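Local coordinates for protein isocitrate dehydrogenase [NAD] subunit 1, mitochondrial (Saccharomyces cerevisiae, PDB 3BLX) that oxidatively decarboxylates isocitrate to 2-oxoglutarate with NAD in the citric acid cycle, working within an allosteric octamer of two kinds of subunit, and also binds RNA, at residues E[45-50]-E[302-307]. Residues are numbered along the deposited sequence; the frame is centred on the assembly and turned at random.
Sequences IPIDWE and LGLNEY
Ile-45 sets its CB over one face of the Tyr-307 ring, with Ile-45 CG1 3.3 Å from Tyr-307 CD2, and the isoleucine and the tyrosine run antiparallel alongside one another. With chi1 at -66°, CG1 stands beside the backbone N and leads CD1 along the ring toward Tyr-307 CB, 3.9 Å away, while the other branch, CG2, meets Leu-304 CD1 at 3.8 Å. The same Leu-304 methyl also touches Ile-47, whose CD1 lies 4.2 Å from it and 3.9 Å from Leu-302 CD1. Cutting Ile-45 back to an alanine keeps CB but would probably leave a gap beside Tyr-307 CD2 and strip Leu-304 CD1 of its CG2 neighbour. This is the close-packed side, where Phe-40 of helix 27-42 also covers both isoleucines and Leu-299 backs Ile-47 and Leu-304. The other side is looser: partly exposed Pro-46, centre of an inverse gamma turn, sets its CD obliquely to the ring, 4.2 Å from Tyr-307 CE1 and 4.3 Å from Leu-304 CD1. No hydrogen bond links the segments; cohesion is wholly apolar. Gly-303 closes helix 289-302 with a Schellman motif, and the link from there to helix 306-320 packs on the turn entering strand 47-51 and on its first residue; that strand pairs in parallel with 17-25 in the alpha/beta fold of isocitrate and isopropylmalate dehydrogenases.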
loop_
_atom_site.group_PDB
_atom_site.type_symbol
_atom_site.label_atom_id
_atom_site.label_comp_id
_atom_site.label_asym_id
_atom_site.label_seq_id
_atom_site.Cartn_x
_atom_site.Cartn_y
_atom_site.Cartn_z
ATOM N N ILE E 45 15.472 27.658 24.016
ATOM C CA ILE E 45 15.380 26.293 23.515
ATOM C C ILE E 45 15.150 26.337 22.007
ATOM O O ILE E 45 14.448 27.235 21.507
ATOM C CB ILE E 45 14.236 25.521 24.248
ATOM C CG1 ILE E 45 14.592 25.337 25.723
ATOM C CG2 ILE E 45 13.963 24.165 23.627
ATOM C CD1 ILE E 45 13.550 24.608 26.546
ATOM N N PRO E 46 15.760 25.382 21.272
ATOM C CA PRO E 46 15.709 25.335 19.802
ATOM C C PRO E 46 14.371 24.795 19.292
ATOM O O PRO E 46 14.305 23.807 18.571
ATOM C CB PRO E 46 16.841 24.360 19.430
ATOM C CG PRO E 46 17.438 23.878 20.715
ATOM C CD PRO E 46 16.527 24.252 21.826
ATOM N N ILE E 47 13.297 25.457 19.672
ATOM C CA ILE E 47 11.985 25.046 19.243
ATOM C C ILE E 47 11.249 26.216 18.631
ATOM O O ILE E 47 11.173 27.287 19.220
ATOM C CB ILE E 47 11.192 24.449 20.418
ATOM C CG1 ILE E 47 11.783 23.095 20.797
ATOM C CG2 ILE E 47 9.728 24.309 20.058
ATOM C CD1 ILE E 47 11.035 22.378 21.862
ATOM N N ASP E 48 10.747 26.015 17.420
ATOM C CA ASP E 48 9.879 26.978 16.759
ATOM C C ASP E 48 8.431 26.486 16.807
ATOM O O ASP E 48 8.119 25.386 16.363
ATOM C CB ASP E 48 10.309 27.174 15.309
ATOM C CG ASP E 48 11.666 27.893 15.164
ATOM O OD1 ASP E 48 12.086 28.605 16.103
ATOM O OD2 ASP E 48 12.303 27.749 14.091
ATOM N N TRP E 49 7.541 27.291 17.361
ATOM C CA TRP E 49 6.146 26.894 17.439
ATOM C C TRP E 49 5.436 27.150 16.129
ATOM O O TRP E 49 5.607 28.195 15.518
ATOM C CB TRP E 49 5.448 27.652 18.538
ATOM C CG TRP E 49 6.144 27.571 19.868
ATOM C CD1 TRP E 49 6.828 28.566 20.492
ATOM C CD2 TRP E 49 6.194 26.435 20.743
ATOM N NE1 TRP E 49 7.312 28.122 21.690
ATOM C CE2 TRP E 49 6.931 26.820 21.877
ATOM C CE3 TRP E 49 5.679 25.135 20.679
ATOM C CZ2 TRP E 49 7.166 25.963 22.936
ATOM C CZ3 TRP E 49 5.939 24.274 21.731
ATOM C CH2 TRP E 49 6.664 24.693 22.843
ATOM N N GLU E 50 4.655 26.176 15.681
ATOM C CA GLU E 50 3.769 26.401 14.553
ATOM C C GLU E 50 2.405 26.425 15.186
ATOM O O GLU E 50 1.763 25.397 15.352
ATOM C CB GLU E 50 3.864 25.279 13.549
ATOM C CG GLU E 50 2.936 25.433 12.328
ATOM C CD GLU E 50 3.154 24.358 11.224
ATOM O OE1 GLU E 50 2.203 24.067 10.473
ATOM O OE2 GLU E 50 4.268 23.797 11.093
ATOM N N LEU E 302 11.909 14.661 22.522
ATOM C CA LEU E 302 12.643 15.270 21.424
ATOM C C LEU E 302 14.145 15.046 21.541
ATOM O O LEU E 302 14.893 15.419 20.646
ATOM C CB LEU E 302 12.358 16.751 21.394
ATOM C CG LEU E 302 10.983 17.069 20.860
ATOM C CD1 LEU E 302 10.715 18.552 21.004
ATOM C CD2 LEU E 302 10.924 16.661 19.409
ATOM N N GLY E 303 14.578 14.455 22.657
ATOM C CA GLY E 303 15.985 14.228 22.935
ATOM C C GLY E 303 16.727 15.386 23.580
ATOM O O GLY E 303 17.932 15.286 23.844
ATOM N N LEU E 304 16.021 16.495 23.805
ATOM C CA LEU E 304 16.584 17.601 24.550
ATOM C C LEU E 304 16.781 17.079 25.964
ATOM O O LEU E 304 17.649 16.245 26.195
ATOM C CB LEU E 304 15.668 18.799 24.469
ATOM C CG LEU E 304 15.583 19.281 23.005
ATOM C CD1 LEU E 304 14.657 20.479 22.843
ATOM C CD2 LEU E 304 16.969 19.599 22.403
ATOM N N ASN E 305 15.995 17.536 26.915
ATOM C CA ASN E 305 15.980 16.890 28.238
ATOM C C ASN E 305 17.108 17.208 29.251
ATOM O O ASN E 305 16.995 16.914 30.438
ATOM C CB ASN E 305 15.657 15.376 28.132
ATOM C CG ASN E 305 16.874 14.510 27.923
ATOM O OD1 ASN E 305 17.946 14.802 28.445
ATOM N ND2 ASN E 305 16.714 13.419 27.170
ATOM N N GLU E 306 18.183 17.821 28.794
ATOM C CA GLU E 306 19.025 18.558 29.712
ATOM C C GLU E 306 18.134 19.726 30.095
ATOM O O GLU E 306 17.910 19.979 31.278
ATOM C CB GLU E 306 20.291 19.055 29.022
ATOM C CG GLU E 306 21.040 17.976 28.207
ATOM C CD GLU E 306 20.519 17.795 26.759
ATOM O OE1 GLU E 306 19.901 18.737 26.189
ATOM O OE2 GLU E 306 20.748 16.703 26.184
ATOM N N TYR E 307 17.587 20.400 29.081
ATOM C CA TYR E 307 16.595 21.452 29.289
ATOM C C TYR E 307 15.399 20.968 30.140
ATOM O O TYR E 307 14.806 21.728 30.912
ATOM C CB TYR E 307 16.054 21.941 27.953
ATOM C CG TYR E 307 17.018 22.715 27.086
ATOM C CD1 TYR E 307 17.691 22.098 26.036
ATOM C CD2 TYR E 307 17.222 24.070 27.283
ATOM C CE1 TYR E 307 18.553 22.809 25.231
ATOM C CE2 TYR E 307 18.077 24.787 26.478
ATOM C CZ TYR E 307 18.742 24.155 25.454
ATOM O OH TYR E 307 19.601 24.876 24.652
#